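Local coordinates for protein putative carbohydrate-active enzyme (PDB 5WH8) that probably hydrolyses O-glycosidic bonds of cellulose through the glycoside hydrolase family 5 catalytic module of a larger multi-modular enzyme, at residues H215-Y218 with L219-A223; D154-W157 with A158-K161; S35-G38 with L39-P43; T1-E4 with G5-V8. All coordinates share one frame; numbering follows the deposited sequence. Where two conformers were deposited one is given.

Contact 1 of 4, residues H215-Y218 with L219-A223; sequences HTQY and LRDKA. With EDO (1,2-ethanediol), chain N.
Across the first turn of helix 217-228, CD of K222 lies over one face of the Y218 ring, 3.8 Å from the ring centroid, a CH-pi contact that uses the aliphatic part of the lysine; its NZ goes on to salt bridges with D192 and D190. R220 folds back so that its guanidinium covers the T216-Q217 peptide, and NH2 makes a weak bond to OG1 of T216 at 3.3 Å. An ethanediol, probably from the crystallisation liquor, takes a bond from T216 N to its O1 at 3.0 Å. In one of two modelled positions of Q217, and so not certain, NE2 of Q217 donates to OD2 of D221 at 3.0 Å, on the oxygen's syn side, the two flat groups turned 75° against each other. On the inner side, CD2 of L219 packs 3.6 Å from CB of H215, the leucine facing L208, F210 and W257. E253 holds R220 by a salt bridge and T216 by a hydrogen bond. T216 stands at the N-cap position without capping, its OG1 turned to R220 and E253 instead, and the whole is the start of a barrel helix in the beta-alpha-beta unit 204-211, 217-228, 233-239 of a TIM barrel.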
ATOM      1  N   HIS A 215     -11.747 -14.502  -2.208  1.00  9.76           N
ATOM      2  CA  HIS A 215     -10.950 -15.106  -1.127  1.00 14.82           C
ATOM      3  C   HIS A 215     -11.724 -15.087   0.177  1.00 14.31           C
ATOM      4  O   HIS A 215     -12.304 -14.085   0.548  1.00 13.17           O
ATOM      5  CB  HIS A 215      -9.620 -14.369  -0.963  1.00 12.11           C
ATOM      6  CG  HIS A 215      -8.893 -14.186  -2.251  1.00 10.56           C
ATOM      7  ND1 HIS A 215      -8.758 -12.963  -2.869  1.00 10.39           N
ATOM      8  CD2 HIS A 215      -8.299 -15.086  -3.064  1.00 13.72           C
ATOM      9  CE1 HIS A 215      -8.108 -13.116  -4.007  1.00 14.87           C
ATOM     10  NE2 HIS A 215      -7.808 -14.395  -4.144  1.00 14.66           N
ATOM     11  N   THR A 216     -11.730 -16.214   0.871  1.00 11.73           N
ATOM     12  CA  THR A 216     -12.494 -16.332   2.100  1.00 12.55           C
ATOM     13  C   THR A 216     -11.644 -17.053   3.173  1.00 11.94           C
ATOM     14  O   THR A 216     -10.480 -16.707   3.357  1.00 11.84           O
ATOM     15  CB  THR A 216     -13.855 -17.010   1.819  1.00 17.91           C
ATOM     16  OG1 THR A 216     -14.595 -17.142   3.035  1.00 32.17           O
ATOM     17  CG2 THR A 216     -13.683 -18.347   1.165  1.00 10.49           C
ATOM     18  N   GLN A 217     -12.227 -18.029   3.870  0.62 12.07           N
ATOM     19  CA  GLN A 217     -11.558 -18.649   5.020  0.62 11.61           C
ATOM     20  C   GLN A 217     -10.160 -19.177   4.734  0.62 10.88           C
ATOM     21  O   GLN A 217      -9.252 -19.000   5.546  0.62 10.34           O
ATOM     22  CB  GLN A 217     -12.381 -19.811   5.576  0.62 12.65           C
ATOM     23  CG  GLN A 217     -11.721 -20.439   6.831  0.62  8.41           C
ATOM     24  CD  GLN A 217     -12.421 -21.692   7.307  0.62 10.21           C
ATOM     25  OE1 GLN A 217     -13.647 -21.791   7.254  0.62 13.39           O
ATOM     26  NE2 GLN A 217     -11.631 -22.681   7.759  0.62 11.34           N
ATOM     27  N   TYR A 218     -10.000 -19.876   3.617  1.00 12.31           N
ATOM     28  CA  TYR A 218      -8.703 -20.493   3.281  1.00 11.29           C
ATOM     29  C   TYR A 218      -7.560 -19.477   3.366  1.00 12.19           C
ATOM     30  O   TYR A 218      -6.482 -19.764   3.918  1.00 11.75           O
ATOM     31  CB  TYR A 218      -8.739 -21.115   1.877  1.00 14.11           C
ATOM     32  CG  TYR A 218      -7.454 -21.776   1.341  1.00 22.10           C
ATOM     33  CD1 TYR A 218      -6.502 -22.366   2.181  1.00 18.22           C
ATOM     34  CD2 TYR A 218      -7.209 -21.819  -0.029  1.00 31.38           C
ATOM     35  CE1 TYR A 218      -5.354 -22.985   1.651  1.00 17.70           C
ATOM     36  CE2 TYR A 218      -6.073 -22.416  -0.553  1.00 41.30           C
ATOM     37  CZ  TYR A 218      -5.152 -22.997   0.283  1.00 27.51           C
ATOM     38  OH  TYR A 218      -4.034 -23.584  -0.280  1.00 24.27           O
ATOM     39  N   LEU A 219      -7.778 -18.281   2.820  1.00 11.65           N
ATOM     40  CA  LEU A 219      -6.734 -17.270   2.855  1.00  9.49           C
ATOM     41  C   LEU A 219      -6.525 -16.693   4.257  1.00 10.42           C
ATOM     42  O   LEU A 219      -5.390 -16.406   4.628  1.00 10.74           O
ATOM     43  CB  LEU A 219      -7.040 -16.145   1.842  1.00  9.92           C
ATOM     44  CG  LEU A 219      -5.885 -15.153   1.623  1.00 10.11           C
ATOM     45  CD1 LEU A 219      -4.565 -15.840   1.231  1.00 12.12           C
ATOM     46  CD2 LEU A 219      -6.317 -14.120   0.560  1.00 10.49           C
ATOM     47  N   ARG A 220      -7.602 -16.507   5.029  1.00 11.07           N
ATOM     48  CA  ARG A 220      -7.459 -16.087   6.431  1.00 10.68           C
ATOM     49  C   ARG A 220      -6.662 -17.122   7.225  1.00 11.96           C
ATOM     50  O   ARG A 220      -5.832 -16.767   8.062  1.00 10.90           O
ATOM     51  CB  ARG A 220      -8.832 -15.840   7.085  1.00 11.56           C
ATOM     52  CG  ARG A 220      -9.515 -14.560   6.560  1.00 12.22           C
ATOM     53  CD  ARG A 220     -10.772 -14.195   7.319  1.00 11.85           C
ATOM     54  NE  ARG A 220     -11.885 -15.110   7.064  1.00 12.20           N
ATOM     55  CZ  ARG A 220     -12.795 -14.958   6.098  1.00 12.26           C
ATOM     56  NH1 ARG A 220     -12.714 -13.944   5.236  1.00 11.89           N
ATOM     57  NH2 ARG A 220     -13.785 -15.832   5.960  1.00 15.52           N
ATOM     58  N   ASP A 221      -6.885 -18.404   6.943  1.00 10.85           N
ATOM     59  CA  ASP A 221      -6.153 -19.462   7.652  1.00 10.06           C
ATOM     60  C   ASP A 221      -4.657 -19.436   7.290  1.00 11.23           C
ATOM     61  O   ASP A 221      -3.786 -19.585   8.151  1.00  9.99           O
ATOM     62  CB  ASP A 221      -6.709 -20.856   7.319  1.00  8.39           C
ATOM     63  CG  ASP A 221      -8.056 -21.153   7.955  1.00 12.66           C
ATOM     64  OD1 ASP A 221      -8.447 -20.522   8.962  1.00 16.60           O
ATOM     65  OD2 ASP A 221      -8.745 -22.058   7.424  1.00 14.81           O
ATOM     66  N   LYS A 222      -4.346 -19.267   6.002  1.00  9.61           N
ATOM     67  CA  LYS A 222      -2.960 -19.086   5.559  1.00  9.11           C
ATOM     68  C   LYS A 222      -2.299 -17.899   6.265  1.00 10.55           C
ATOM     69  O   LYS A 222      -1.157 -17.975   6.728  1.00 10.16           O
ATOM     70  CB  LYS A 222      -2.901 -18.870   4.036  1.00  9.99           C
ATOM     71  CG  LYS A 222      -3.085 -20.168   3.251  1.00 11.73           C
ATOM     72  CD  LYS A 222      -3.530 -19.966   1.795  1.00 11.96           C
ATOM     73  CE  LYS A 222      -2.512 -19.203   0.924  1.00 14.04           C
ATOM     74  NZ  LYS A 222      -1.202 -19.895   0.777  1.00 13.92           N
ATOM     75  N   ALA A 223      -3.032 -16.796   6.354  1.00  9.90           N
ATOM     76  CA  ALA A 223      -2.502 -15.616   7.026  1.00  9.74           C
ATOM     77  C   ALA A 223      -2.257 -15.908   8.503  1.00 11.30           C
ATOM     78  O   ALA A 223      -1.246 -15.462   9.079  1.00 10.93           O
ATOM     79  CB  ALA A 223      -3.440 -14.431   6.864  1.00 11.28           C
TER
HETATM   80  C1  EDO N 413      -9.141 -18.923  -1.076  1.00 35.43           C
HETATM   81  O1  EDO N 413      -9.688 -18.225   0.066  1.00 24.34           O
HETATM   82  C2  EDO N 413      -7.831 -18.340  -1.604  1.00 20.68           C
HETATM   83  O2  EDO N 413      -6.680 -19.020  -1.091  1.00 40.35           O

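Contact 2 of 4, residues D154-W157 with A158-K161; sequences DVKW and ADVK. With EDO (1,2-ethanediol), chain H.
CG of D159 is anti to its carbonyl carbon (chi1 -55°), which turns the carboxylate back to the start of the helix, where OD2 accepts from N of K156 at 3.0 Å. W157, with CG anti to the backbone N (chi1 171°), swings its indole along the first turn to meet V160 and K161. These contacts build the N-terminal end of helix 157-172 in the TIM barrel, with K156 in the N-cap position and the acid three residues on bonding back to the cap residue's own N-H, the half of a capping box that an aspartate can provide through its side chain. The bond uses the anti lone pair of OD2 and is fairly straight, 160° at the hydrogen. An ethanediol, probably from the crystallisation liquor, spans the same carboxylate, one hydroxyl on each oxygen. Backbone bonds from V160 N to K156 O and from K161 N to W157 O start the helix proper. K161 suits a partly exposed place: its CB lies over one face, toward the rim, of the W157 six-membered ring, while NZ forms a salt bridge with E165. V160 crosses the indole at about a right angle, and its CG2 methyl meets CG1 of V155 at 4.1 Å; V160 and the indole lie against C182 of strand 180-182, V155 against D117. NE1 of W157 is satisfied by the carbonyl of D197. At the far rim of the indole, CZ3 of W157 touches CG1 of V160 at 3.6 Å.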
ATOM      1  N   ASP A 154       5.935 -20.598 -11.614  1.00 25.23           N
ATOM      2  CA  ASP A 154       7.393 -20.591 -11.573  1.00 31.94           C
ATOM      3  C   ASP A 154       7.969 -19.702 -10.472  1.00 31.69           C
ATOM      4  O   ASP A 154       9.177 -19.707 -10.230  1.00 32.56           O
ATOM      5  CB  ASP A 154       7.950 -20.121 -12.920  1.00 39.87           C
ATOM      6  CG  ASP A 154       7.404 -18.764 -13.341  1.00 46.35           C
ATOM      7  OD1 ASP A 154       6.178 -18.552 -13.209  1.00 39.95           O
ATOM      8  OD2 ASP A 154       8.199 -17.909 -13.806  1.00 49.73           O
ATOM      9  N   VAL A 155       7.113 -18.935  -9.811  1.00 19.01           N
ATOM     10  CA  VAL A 155       7.586 -17.923  -8.871  1.00 15.22           C
ATOM     11  C   VAL A 155       7.296 -18.350  -7.438  1.00 15.89           C
ATOM     12  O   VAL A 155       6.182 -18.193  -6.951  1.00 17.00           O
ATOM     13  CB  VAL A 155       6.940 -16.555  -9.170  1.00 13.88           C
ATOM     14  CG1 VAL A 155       7.444 -15.493  -8.213  1.00 14.54           C
ATOM     15  CG2 VAL A 155       7.280 -16.148 -10.607  1.00 17.40           C
ATOM     16  N   LYS A 156       8.319 -18.914  -6.791  1.00 13.86           N
ATOM     17  CA  LYS A 156       8.210 -19.425  -5.429  1.00 12.76           C
ATOM     18  C   LYS A 156       8.756 -18.422  -4.428  1.00 12.88           C
ATOM     19  O   LYS A 156       9.391 -17.427  -4.801  1.00 11.74           O
ATOM     20  CB  LYS A 156       8.969 -20.750  -5.281  1.00 15.94           C
ATOM     21  CG  LYS A 156       8.632 -21.819  -6.301  1.00 22.26           C
ATOM     22  CD  LYS A 156       7.180 -22.220  -6.195  1.00 27.67           C
ATOM     23  CE  LYS A 156       6.860 -23.454  -7.027  1.00 46.58           C
ATOM     24  NZ  LYS A 156       5.388 -23.614  -7.204  1.00 46.33           N
ATOM     25  N   TRP A 157       8.524 -18.680  -3.145  1.00 10.86           N
ATOM     26  CA  TRP A 157       9.062 -17.794  -2.119  1.00 11.52           C
ATOM     27  C   TRP A 157      10.604 -17.670  -2.250  1.00 13.04           C
ATOM     28  O   TRP A 157      11.146 -16.574  -2.129  1.00 11.47           O
ATOM     29  CB  TRP A 157       8.654 -18.248  -0.695  1.00 14.26           C
ATOM     30  CG  TRP A 157       9.369 -17.472   0.344  1.00 10.07           C
ATOM     31  CD1 TRP A 157      10.225 -17.965   1.285  1.00 11.55           C
ATOM     32  CD2 TRP A 157       9.346 -16.040   0.536  1.00 11.18           C
ATOM     33  NE1 TRP A 157      10.733 -16.940   2.042  1.00 13.90           N
ATOM     34  CE2 TRP A 157      10.205 -15.750   1.608  1.00 11.70           C
ATOM     35  CE3 TRP A 157       8.677 -14.987  -0.098  1.00 12.19           C
ATOM     36  CZ2 TRP A 157      10.433 -14.440   2.060  1.00 11.71           C
ATOM     37  CZ3 TRP A 157       8.889 -13.687   0.353  1.00 11.66           C
ATOM     38  CH2 TRP A 157       9.778 -13.423   1.413  1.00 11.11           C
ATOM     39  N   ALA A 158      11.308 -18.756  -2.554  1.00 13.50           N
ATOM     40  CA  ALA A 158      12.755 -18.671  -2.777  1.00 13.85           C
ATOM     41  C   ALA A 158      13.138 -17.595  -3.793  1.00 10.65           C
ATOM     42  O   ALA A 158      14.108 -16.869  -3.588  1.00 13.69           O
ATOM     43  CB  ALA A 158      13.305 -20.025  -3.231  1.00 19.62           C
ATOM     44  N   ASP A 159      12.365 -17.470  -4.869  1.00 14.00           N
ATOM     45  CA  ASP A 159      12.631 -16.476  -5.898  1.00 12.09           C
ATOM     46  C   ASP A 159      12.319 -15.053  -5.421  1.00 11.56           C
ATOM     47  O   ASP A 159      13.078 -14.102  -5.692  1.00 11.72           O
ATOM     48  CB  ASP A 159      11.830 -16.802  -7.146  1.00 13.76           C
ATOM     49  CG  ASP A 159      12.094 -18.205  -7.637  1.00 17.07           C
ATOM     50  OD1 ASP A 159      13.249 -18.466  -8.045  1.00 19.30           O
ATOM     51  OD2 ASP A 159      11.182 -19.051  -7.556  1.00 17.23           O
ATOM     52  N   VAL A 160      11.210 -14.886  -4.708  1.00 11.10           N
ATOM     53  CA  VAL A 160      10.905 -13.571  -4.154  1.00 12.08           C
ATOM     54  C   VAL A 160      11.941 -13.159  -3.095  1.00 12.34           C
ATOM     55  O   VAL A 160      12.329 -11.992  -3.009  1.00 12.66           O
ATOM     56  CB  VAL A 160       9.468 -13.537  -3.536  1.00  9.40           C
ATOM     57  CG1 VAL A 160       9.137 -12.161  -2.952  1.00 11.85           C
ATOM     58  CG2 VAL A 160       8.435 -13.927  -4.586  1.00 15.38           C
ATOM     59  N   LYS A 161      12.383 -14.114  -2.278  1.00 11.56           N
ATOM     60  CA  LYS A 161      13.396 -13.838  -1.253  1.00 12.83           C
ATOM     61  C   LYS A 161      14.715 -13.384  -1.901  1.00 13.07           C
ATOM     62  O   LYS A 161      15.371 -12.470  -1.396  1.00 13.87           O
ATOM     63  CB  LYS A 161      13.601 -15.080  -0.359  1.00 13.94           C
ATOM     64  CG  LYS A 161      14.488 -14.887   0.847  1.00 16.45           C
ATOM     65  CD  LYS A 161      14.377 -16.086   1.778  1.00 15.28           C
ATOM     66  CE  LYS A 161      15.136 -15.896   3.075  1.00 23.87           C
ATOM     67  NZ  LYS A 161      16.568 -16.187   2.909  1.00 29.92           N
TER
HETATM   68  C1  EDO H 407      13.363 -22.277  -7.297  1.00 42.54           C
HETATM   69  O1  EDO H 407      12.196 -21.587  -6.834  1.00 35.80           O
HETATM   70  C2  EDO H 407      13.515 -22.172  -8.811  1.00 34.38           C
HETATM   71  O2  EDO H 407      13.452 -20.817  -9.264  1.00 25.90           O

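Contact 3 of 4, residues S35-G38 with L39-P43; sequences SSHG and LAWFP. With EDO (1,2-ethanediol), chain M.
Leaving strand 32-36, the chain passes through G38 and takes helical backbone angles from L39 to W41 without regular helix bonds. The carbonyl O of G38 gathers the turn, accepting from W41 N at 3.1 Å and from F42 N at 3.2 Å; the F42 donor lies nearly in line with the C=O, whereas that of W41 stands 63° above the carbonyl plane. Glycine suits this place because CE3 of W41 passes where a CB would sit. H37 meets both aromatic residues that follow, F42 over a face and W41 at the ring edge. With CG anti to the backbone N (chi1 -157°), its ring is held in part by its own neighbour, G38 N donating to ND1 at 2.9 Å in the ring plane. F42 brings its edge to one face of the imidazole in an edge-to-face pair, CE2 of F42 being 3.6 Å from ND1 of H37, centroids 5.0 Å apart. CE3 of W41 comes up to the imidazole edge near ND1, so these two rings do not stack. On another side, CD2 of L39 touches OG of S36 at 3.6 Å, while the leucine itself packs among I67, Y86 and Y89; the buried serine hydroxyl bonds to H37 O at 2.8 Å. NE2 of H37 is hydrogen-bonded to E278 and weakly to an ethanediol that also contacts W271, and a pentaethylene glycol lies near F42. This aromatic cluster sits on the loop following the first barrel strand, at the C-terminal end of the strands, where TIM-barrel glycoside hydrolases such as family 5 generally carry their active-site cleft.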
ATOM      1  N   SER A  35      -5.706   3.074  -2.243  1.00  7.39           N
ATOM      2  CA  SER A  35      -4.708   2.923  -3.313  1.00  6.73           C
ATOM      3  C   SER A  35      -5.091   3.676  -4.583  1.00  8.99           C
ATOM      4  O   SER A  35      -6.255   3.700  -4.977  1.00 10.24           O
ATOM      5  CB  SER A  35      -4.524   1.443  -3.678  1.00  8.99           C
ATOM      6  OG  SER A  35      -3.474   1.245  -4.621  1.00  9.41           O
ATOM      7  N   SER A  36      -4.093   4.254  -5.254  1.00  9.77           N
ATOM      8  CA  SER A  36      -4.287   4.684  -6.632  1.00  8.22           C
ATOM      9  C   SER A  36      -4.556   3.479  -7.507  1.00  8.93           C
ATOM     10  O   SER A  36      -4.223   2.334  -7.156  1.00  9.88           O
ATOM     11  CB  SER A  36      -3.053   5.443  -7.165  1.00  9.15           C
ATOM     12  OG  SER A  36      -1.968   4.569  -7.460  1.00  9.58           O
ATOM     13  N   HIS A  37      -5.133   3.733  -8.676  1.00 10.52           N
ATOM     14  CA  HIS A  37      -5.118   2.773  -9.783  1.00  9.52           C
ATOM     15  C   HIS A  37      -3.808   3.080 -10.548  1.00 10.40           C
ATOM     16  O   HIS A  37      -2.901   3.705  -9.982  1.00 11.70           O
ATOM     17  CB  HIS A  37      -6.395   2.956 -10.630  1.00 10.08           C
ATOM     18  CG  HIS A  37      -6.813   1.774 -11.454  1.00 11.44           C
ATOM     19  ND1 HIS A  37      -6.072   1.289 -12.507  1.00 11.81           N
ATOM     20  CD2 HIS A  37      -7.950   1.032 -11.423  1.00 12.82           C
ATOM     21  CE1 HIS A  37      -6.718   0.277 -13.074  1.00 15.73           C
ATOM     22  NE2 HIS A  37      -7.856   0.097 -12.427  1.00 15.89           N
ATOM     23  N   GLY A  38      -3.664   2.660 -11.797  1.00 13.35           N
ATOM     24  CA  GLY A  38      -2.460   3.001 -12.546  1.00 15.06           C
ATOM     25  C   GLY A  38      -2.265   4.509 -12.665  1.00 11.21           C
ATOM     26  O   GLY A  38      -3.150   5.209 -13.128  1.00 12.74           O
ATOM     27  N   LEU A  39      -1.108   5.025 -12.240  1.00 15.60           N
ATOM     28  CA  LEU A  39      -0.889   6.482 -12.265  1.00 14.85           C
ATOM     29  C   LEU A  39      -0.934   7.066 -13.687  1.00 17.92           C
ATOM     30  O   LEU A  39      -1.493   8.148 -13.893  1.00 15.47           O
ATOM     31  CB  LEU A  39       0.444   6.834 -11.588  1.00 13.01           C
ATOM     32  CG  LEU A  39       0.521   6.413 -10.113  1.00 12.37           C
ATOM     33  CD1 LEU A  39       1.937   6.494  -9.589  1.00 13.69           C
ATOM     34  CD2 LEU A  39      -0.431   7.243  -9.220  1.00 14.49           C
ATOM     35  N   ALA A  40      -0.373   6.350 -14.663  1.00 15.63           N
ATOM     36  CA  ALA A  40      -0.372   6.819 -16.046  1.00 17.26           C
ATOM     37  C   ALA A  40      -1.769   6.774 -16.673  1.00 16.25           C
ATOM     38  O   ALA A  40      -2.037   7.385 -17.722  1.00 17.17           O
ATOM     39  CB  ALA A  40       0.598   5.984 -16.876  1.00 14.70           C
ATOM     40  N   TRP A  41      -2.681   6.061 -16.023  1.00 14.18           N
ATOM     41  CA  TRP A  41      -4.010   5.864 -16.568  1.00 13.40           C
ATOM     42  C   TRP A  41      -5.056   6.848 -16.021  1.00 13.69           C
ATOM     43  O   TRP A  41      -6.026   7.172 -16.717  1.00 16.38           O
ATOM     44  CB  TRP A  41      -4.463   4.432 -16.292  1.00 13.81           C
ATOM     45  CG  TRP A  41      -3.559   3.390 -16.877  1.00 14.45           C
ATOM     46  CD1 TRP A  41      -2.679   3.549 -17.919  1.00 15.81           C
ATOM     47  CD2 TRP A  41      -3.450   2.027 -16.467  1.00 13.58           C
ATOM     48  NE1 TRP A  41      -2.035   2.362 -18.176  1.00 15.32           N
ATOM     49  CE2 TRP A  41      -2.478   1.417 -17.285  1.00 15.61           C
ATOM     50  CE3 TRP A  41      -4.061   1.266 -15.460  1.00 15.56           C
ATOM     51  CZ2 TRP A  41      -2.125   0.079 -17.149  1.00 18.50           C
ATOM     52  CZ3 TRP A  41      -3.695  -0.059 -15.317  1.00 18.91           C
ATOM     53  CH2 TRP A  41      -2.747  -0.645 -16.169  1.00 19.19           C
ATOM     54  N   PHE A  42      -4.879   7.298 -14.773  1.00 13.20           N
ATOM     55  CA  PHE A  42      -5.830   8.212 -14.111  1.00 13.02           C
ATOM     56  C   PHE A  42      -5.134   9.406 -13.460  1.00 14.37           C
ATOM     57  O   PHE A  42      -5.435   9.768 -12.324  1.00 15.14           O
ATOM     58  CB  PHE A  42      -6.652   7.450 -13.057  1.00 14.72           C
ATOM     59  CG  PHE A  42      -7.444   6.336 -13.645  1.00 13.58           C
ATOM     60  CD1 PHE A  42      -8.678   6.582 -14.209  1.00 17.49           C
ATOM     61  CD2 PHE A  42      -6.932   5.056 -13.708  1.00 13.51           C
ATOM     62  CE1 PHE A  42      -9.391   5.571 -14.800  1.00 21.31           C
ATOM     63  CE2 PHE A  42      -7.632   4.051 -14.295  1.00 15.05           C
ATOM     64  CZ  PHE A  42      -8.862   4.304 -14.856  1.00 17.68           C
ATOM     65  N   PRO A  43      -4.219  10.071 -14.193  1.00 13.06           N
ATOM     66  CA  PRO A  43      -3.485  11.153 -13.525  1.00 15.19           C
ATOM     67  C   PRO A  43      -4.350  12.303 -13.002  1.00 13.06           C
ATOM     68  O   PRO A  43      -3.938  12.925 -12.045  1.00 14.88           O
ATOM     69  CB  PRO A  43      -2.533  11.662 -14.617  1.00 18.03           C
ATOM     70  CG  PRO A  43      -3.187  11.268 -15.897  1.00 20.08           C
ATOM     71  CD  PRO A  43      -3.865   9.956 -15.620  1.00 18.87           C
TER
HETATM   72  C1  EDO M 412      -8.215  -3.473 -12.189  1.00 28.41           C
HETATM   73  O1  EDO M 412      -9.279  -2.798 -11.494  1.00 23.02           O
HETATM   74  C2  EDO M 412      -8.434  -3.592 -13.707  1.00 29.27           C
HETATM   75  O2  EDO M 412      -9.018  -2.410 -14.285  1.00 24.50           O

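Contact 4 of 4, residues T1-E4 with G5-V8; sequences TYPE and GSPV
From P3 to S6 the backbone makes a type II beta turn, closed by S6 N donating to P3 O at 3.1 Å, and it leads straight into helix 7-11, with S6 at the N-cap position. G5 occupies the third position of the turn with a positive phi of 85°, where a side chain would press against the carbonyl of E4. P3 O is gripped twice: OG of S6 also donates to it, at 2.7 Å, in the carbonyl plane on a lone pair, while the backbone donor is tilted from that plane. The hydroxyl can do this because chi1 of 66° sets OG between the backbone N and the carbonyl carbon, and from there it also accepts a weak capping bond from Y9 N. Serine thus serves both the turn and the helix start. Proline fits the first turn position, since its carbonyl is the acceptor and its missing N-H is not needed; its CG rests 3.8 Å from OG of S6. Y2, whose backbone bonds to H323, the last residue of what is evidently a histidine tag, turns its ring to V8 in the helix. The methyl CG1 of V8 stands over the centre of that ring, 3.5 Å from the Y2 centroid and only 4° off its normal.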
ATOM      1  N   THR A   1       7.748  19.528   9.379  1.00 49.09           N
ATOM      2  CA  THR A   1       6.675  19.813  10.327  1.00 35.67           C
ATOM      3  C   THR A   1       5.315  19.312   9.821  1.00 36.95           C
ATOM      4  O   THR A   1       4.726  19.891   8.910  1.00 37.57           O
ATOM      5  CB  THR A   1       6.598  21.319  10.606  1.00 48.78           C
ATOM      6  OG1 THR A   1       5.428  21.612  11.380  1.00 49.58           O
ATOM      7  CG2 THR A   1       6.565  22.096   9.291  1.00 47.11           C
ATOM      8  N   TYR A   2       4.816  18.231  10.412  1.00 24.01           N
ATOM      9  CA  TYR A   2       3.559  17.647   9.960  1.00 20.82           C
ATOM     10  C   TYR A   2       2.370  18.375  10.602  1.00 19.09           C
ATOM     11  O   TYR A   2       2.449  18.824  11.751  1.00 21.19           O
ATOM     12  CB  TYR A   2       3.540  16.142  10.271  1.00 17.88           C
ATOM     13  CG  TYR A   2       4.594  15.354   9.503  1.00 17.33           C
ATOM     14  CD1 TYR A   2       4.402  15.015   8.168  1.00 14.51           C
ATOM     15  CD2 TYR A   2       5.767  14.928  10.112  1.00 21.86           C
ATOM     16  CE1 TYR A   2       5.348  14.282   7.455  1.00 21.44           C
ATOM     17  CE2 TYR A   2       6.731  14.202   9.399  1.00 21.02           C
ATOM     18  CZ  TYR A   2       6.505  13.881   8.071  1.00 24.71           C
ATOM     19  OH  TYR A   2       7.431  13.160   7.342  1.00 26.48           O
ATOM     20  N   PRO A   3       1.252  18.497   9.866  1.00 16.30           N
ATOM     21  CA  PRO A   3       0.160  19.319  10.395  1.00 16.37           C
ATOM     22  C   PRO A   3      -0.492  18.728  11.657  1.00 17.65           C
ATOM     23  O   PRO A   3      -0.711  17.506  11.790  1.00 13.98           O
ATOM     24  CB  PRO A   3      -0.820  19.394   9.223  1.00 19.83           C
ATOM     25  CG  PRO A   3      -0.446  18.244   8.322  1.00 14.84           C
ATOM     26  CD  PRO A   3       0.998  18.058   8.480  1.00 15.46           C
ATOM     27  N   GLU A   4      -0.796  19.625  12.589  1.00 18.80           N
ATOM     28  CA  GLU A   4      -1.469  19.250  13.829  1.00 15.84           C
ATOM     29  C   GLU A   4      -2.713  18.410  13.582  1.00 15.37           C
ATOM     30  O   GLU A   4      -3.549  18.720  12.736  1.00 16.06           O
ATOM     31  CB  GLU A   4      -1.828  20.516  14.622  1.00 21.70           C
ATOM     32  CG  GLU A   4      -0.603  21.231  15.153  1.00 24.40           C
ATOM     33  CD  GLU A   4      -0.900  22.597  15.757  1.00 43.49           C
ATOM     34  OE1 GLU A   4      -1.927  23.215  15.394  1.00 50.47           O
ATOM     35  OE2 GLU A   4      -0.095  23.059  16.594  1.00 52.96           O
ATOM     36  N   GLY A   5      -2.831  17.324  14.342  1.00 14.11           N
ATOM     37  CA  GLY A   5      -4.021  16.504  14.310  1.00 15.79           C
ATOM     38  C   GLY A   5      -4.022  15.466  13.204  1.00 15.26           C
ATOM     39  O   GLY A   5      -4.960  14.663  13.111  1.00 18.46           O
ATOM     40  N   SER A   6      -2.972  15.441  12.388  1.00 12.02           N
ATOM     41  CA  SER A   6      -2.911  14.494  11.269  1.00 12.10           C
ATOM     42  C   SER A   6      -2.403  13.126  11.713  1.00 11.16           C
ATOM     43  O   SER A   6      -1.761  13.020  12.765  1.00 12.20           O
ATOM     44  CB  SER A   6      -2.010  15.032  10.149  1.00 13.23           C
ATOM     45  OG  SER A   6      -0.649  15.134  10.552  1.00 13.75           O
ATOM     46  N   PRO A   7      -2.664  12.078  10.910  1.00 11.24           N
ATOM     47  CA  PRO A   7      -2.172  10.738  11.264  1.00 14.39           C
ATOM     48  C   PRO A   7      -0.658  10.671  11.532  1.00 10.76           C
ATOM     49  O   PRO A   7      -0.223  10.002  12.470  1.00 12.25           O
ATOM     50  CB  PRO A   7      -2.583   9.887  10.040  1.00 12.97           C
ATOM     51  CG  PRO A   7      -3.880  10.561   9.563  1.00 11.65           C
ATOM     52  CD  PRO A   7      -3.592  12.050   9.753  1.00 13.23           C
ATOM     53  N   VAL A   8       0.164  11.375  10.757  1.00 10.27           N
ATOM     54  CA  VAL A   8       1.620  11.298  10.951  1.00 10.86           C
ATOM     55  C   VAL A   8       2.030  12.139  12.178  1.00 12.92           C
ATOM     56  O   VAL A   8       2.948  11.781  12.907  1.00 12.94           O
ATOM     57  CB  VAL A   8       2.413  11.759   9.693  1.00 11.61           C
ATOM     58  CG1 VAL A   8       3.929  11.731   9.958  1.00 13.52           C
ATOM     59  CG2 VAL A   8       2.049  10.904   8.481  1.00 11.73           C
TER

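The four contacts are separate local arrangements, none touching another, placed round one TIM barrel. Contact 3 follows the first barrel strand and lies nearest the middle of the chain, its centre about 13 Å from the chain's centre, beside an ethanediol and a pentaethylene glycol, probably from the crystallisation liquor, which may mark a pocket. Contacts 1 and 2 each begin a peripheral helix, with centres about 20 Å apart and nearest atoms about 10 Å apart; their centres stand 29 and 28 Å from that of contact 3. Contact 4, at the start of this construct, lies across the chain's centre from both, about 35 and 39 Å away between centres, and 26 Å from contact 3. Contacts 1, 2 and 4 share a helix start; contact 3 shapes a loop.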